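Local atomic coordinates of DyP2 (Amycolatopsis sp. ATCC 39116, PDB entry 4G2C), a protein that probably acts as a haem-dependent dye-decolourising peroxidase, oxidising dyes and other substrates, and carries a bound manganese ion. Residues T264-S269 against M484-F489. Residues are numbered along the deposited sequence; the frame is centred on the assembly and turned at random.
Sequences TVHFGS and MPSLAF
With CG opposite its carbonyl carbon (chi1 -64°), H266 turns one face of its imidazole to the methyl of A488, while S486, whose OG sits between the backbone N and the carbonyl carbon, turns its hydroxyl back to the helix it starts. The setting is an antiparallel sheet of the haem-bearing DyP fold, where strand 267-278 begins beside the end of strand 474-484. S269 and M484 form a hydrogen-bonded pair: M484 N donates to S269 O at 2.7 Å, and S269 N returns a bond to M484 O at 3.1 Å. Beyond this pair the register passes G268 against P485, and G268 CA lies 3.0 Å from M484 O; a side chain would collide there. Strand 474-484 ends at M484, and alongside F267 and P485 a water donates to F267 O and, weakly, to P485 O. A CH-pi contact follows: A488 CB stands 3.5 Å from the centroid of the H266 ring, 13° off its normal. V265 CG2 covers the opposite face, nearer the rim, and D262 N donates to ND1; with both faces covered, this probably restricts the ring's rotation. An alanine in place of H266 would probably leave A488 CB without its aromatic platform and D262 N without this acceptor. S486 is the helix N-cap, and its OG, also bonded to D257, accepts from F489 N at 3.2 Å with an N-H...O angle of 151°.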
ATOM      1  N   THR A 264     -10.500  23.106 -10.072  1.00 30.63           N
ATOM      2  CA  THR A 264      -9.498  23.134 -11.132  1.00 34.89           C
ATOM      3  C   THR A 264      -8.080  23.200 -10.562  1.00 35.39           C
ATOM      4  O   THR A 264      -7.109  22.990 -11.288  1.00 38.26           O
ATOM      5  CB  THR A 264      -9.733  24.291 -12.135  1.00 37.81           C
ATOM      6  OG1 THR A 264      -9.556  25.556 -11.478  1.00 38.75           O
ATOM      7  CG2 THR A 264     -11.138  24.215 -12.693  1.00 36.47           C
ATOM      8  N   VAL A 265      -7.966  23.481  -9.263  1.00 31.58           N
ATOM      9  CA  VAL A 265      -6.657  23.570  -8.612  1.00 31.99           C
ATOM     10  C   VAL A 265      -6.643  22.905  -7.238  1.00 30.64           C
ATOM     11  O   VAL A 265      -5.586  22.744  -6.610  1.00 30.90           O
ATOM     12  CB  VAL A 265      -6.182  25.039  -8.454  1.00 37.04           C
ATOM     13  CG1 VAL A 265      -6.145  25.741  -9.809  1.00 38.72           C
ATOM     14  CG2 VAL A 265      -7.066  25.798  -7.462  1.00 29.51           C
ATOM     15  N   HIS A 266      -7.823  22.527  -6.772  1.00 32.39           N
ATOM     16  CA  HIS A 266      -7.963  21.899  -5.475  1.00 30.96           C
ATOM     17  C   HIS A 266      -8.218  20.407  -5.637  1.00 29.94           C
ATOM     18  O   HIS A 266      -9.268  19.997  -6.135  1.00 29.01           O
ATOM     19  CB  HIS A 266      -9.078  22.586  -4.712  1.00 25.53           C
ATOM     20  CG  HIS A 266      -8.777  24.018  -4.407  1.00 32.29           C
ATOM     21  ND1 HIS A 266      -9.759  24.961  -4.193  1.00 32.34           N
ATOM     22  CD2 HIS A 266      -7.595  24.671  -4.284  1.00 28.31           C
ATOM     23  CE1 HIS A 266      -9.194  26.132  -3.952  1.00 33.53           C
ATOM     24  NE2 HIS A 266      -7.882  25.981  -4.000  1.00 31.30           N
ATOM     25  N   PHE A 267      -7.244  19.605  -5.212  1.00 29.20           N
ATOM     26  CA  PHE A 267      -7.249  18.171  -5.499  1.00 27.42           C
ATOM     27  C   PHE A 267      -7.191  17.276  -4.268  1.00 25.85           C
ATOM     28  O   PHE A 267      -6.609  17.634  -3.245  1.00 22.08           O
ATOM     29  CB  PHE A 267      -6.089  17.814  -6.436  1.00 23.26           C
ATOM     30  CG  PHE A 267      -6.310  18.246  -7.856  1.00 27.98           C
ATOM     31  CD1 PHE A 267      -6.089  19.567  -8.235  1.00 27.23           C
ATOM     32  CD2 PHE A 267      -6.749  17.334  -8.811  1.00 26.87           C
ATOM     33  CE1 PHE A 267      -6.291  19.975  -9.546  1.00 31.47           C
ATOM     34  CE2 PHE A 267      -6.963  17.729 -10.123  1.00 28.74           C
ATOM     35  CZ  PHE A 267      -6.731  19.055 -10.496  1.00 31.19           C
ATOM     36  N   GLY A 268      -7.772  16.085  -4.396  1.00 24.51           N
ATOM     37  CA  GLY A 268      -7.673  15.079  -3.356  1.00 26.66           C
ATOM     38  C   GLY A 268      -7.384  13.694  -3.917  1.00 24.24           C
ATOM     39  O   GLY A 268      -7.038  13.546  -5.091  1.00 22.94           O
ATOM     40  N   SER A 269      -7.516  12.683  -3.064  1.00 21.15           N
ATOM     41  CA  SER A 269      -7.330  11.313  -3.486  1.00 21.93           C
ATOM     42  C   SER A 269      -8.145  10.356  -2.608  1.00 21.04           C
ATOM     43  O   SER A 269      -8.317  10.600  -1.418  1.00 20.65           O
ATOM     44  CB  SER A 269      -5.834  10.963  -3.443  1.00 20.40           C
ATOM     45  OG  SER A 269      -5.591   9.713  -4.057  1.00 23.70           O
ATOM     46  N   MET A 484      -9.057  11.842   0.914  1.00 18.93           N
ATOM     47  CA  MET A 484      -8.331  12.973   1.482  1.00 23.41           C
ATOM     48  C   MET A 484      -8.614  14.199   0.619  1.00 22.07           C
ATOM     49  O   MET A 484      -8.167  14.284  -0.517  1.00 24.26           O
ATOM     50  CB  MET A 484      -6.816  12.748   1.585  1.00 20.42           C
ATOM     51  CG  MET A 484      -6.344  11.330   1.838  1.00 31.34           C
ATOM     52  SD  MET A 484      -6.908  10.435   3.301  1.00 26.82           S
ATOM     53  CE  MET A 484      -8.523   9.908   2.767  1.00 30.32           C
ATOM     54  N   PRO A 485      -9.385  15.144   1.154  1.00 26.40           N
ATOM     55  CA  PRO A 485      -9.734  16.352   0.404  1.00 24.27           C
ATOM     56  C   PRO A 485      -8.617  17.373   0.421  1.00 23.82           C
ATOM     57  O   PRO A 485      -7.629  17.222   1.140  1.00 26.15           O
ATOM     58  CB  PRO A 485     -10.947  16.891   1.165  1.00 26.27           C
ATOM     59  CG  PRO A 485     -10.757  16.391   2.549  1.00 27.06           C
ATOM     60  CD  PRO A 485     -10.104  15.057   2.438  1.00 27.30           C
ATOM     61  N   SER A 486      -8.774  18.411  -0.391  1.00 25.51           N
ATOM     62  CA  SER A 486      -7.788  19.468  -0.478  1.00 24.13           C
ATOM     63  C   SER A 486      -7.788  20.291   0.802  1.00 26.63           C
ATOM     64  O   SER A 486      -8.799  20.348   1.521  1.00 25.59           O
ATOM     65  CB  SER A 486      -8.102  20.366  -1.669  1.00 24.16           C
ATOM     66  OG  SER A 486      -9.326  21.044  -1.447  1.00 29.65           O
ATOM     67  N   LEU A 487      -6.660  20.945   1.079  1.00 27.14           N
ATOM     68  CA  LEU A 487      -6.562  21.834   2.237  1.00 27.29           C
ATOM     69  C   LEU A 487      -7.552  22.999   2.177  1.00 28.54           C
ATOM     70  O   LEU A 487      -8.126  23.367   3.192  1.00 28.42           O
ATOM     71  CB  LEU A 487      -5.135  22.360   2.418  1.00 28.00           C
ATOM     72  CG  LEU A 487      -4.058  21.303   2.687  1.00 28.75           C
ATOM     73  CD1 LEU A 487      -2.681  21.951   2.897  1.00 26.63           C
ATOM     74  CD2 LEU A 487      -4.434  20.400   3.850  1.00 27.22           C
ATOM     75  N   ALA A 488      -7.743  23.569   0.989  1.00 28.14           N
ATOM     76  CA  ALA A 488      -8.691  24.662   0.800  1.00 30.65           C
ATOM     77  C   ALA A 488     -10.118  24.233   1.153  1.00 30.53           C
ATOM     78  O   ALA A 488     -10.892  25.019   1.695  1.00 31.83           O
ATOM     79  CB  ALA A 488      -8.618  25.206  -0.636  1.00 26.74           C
ATOM     80  N   PHE A 489     -10.467  22.985   0.858  1.00 28.93           N
ATOM     81  CA  PHE A 489     -11.776  22.492   1.269  1.00 30.53           C
ATOM     82  C   PHE A 489     -11.902  22.503   2.786  1.00 28.76           C
ATOM     83  O   PHE A 489     -12.900  22.973   3.335  1.00 30.96           O
ATOM     84  CB  PHE A 489     -12.036  21.073   0.764  1.00 27.12           C
ATOM     85  CG  PHE A 489     -13.206  20.417   1.440  1.00 32.61           C
ATOM     86  CD1 PHE A 489     -14.511  20.704   1.038  1.00 33.14           C
ATOM     87  CD2 PHE A 489     -13.009  19.543   2.502  1.00 28.97           C
ATOM     88  CE1 PHE A 489     -15.589  20.110   1.672  1.00 30.65           C
ATOM     89  CE2 PHE A 489     -14.081  18.946   3.137  1.00 27.24           C
ATOM     90  CZ  PHE A 489     -15.369  19.232   2.727  1.00 30.37           C
TER
HETATM   91  O   HOH W   1      -5.546  16.721  -0.807  1.00 22.63           O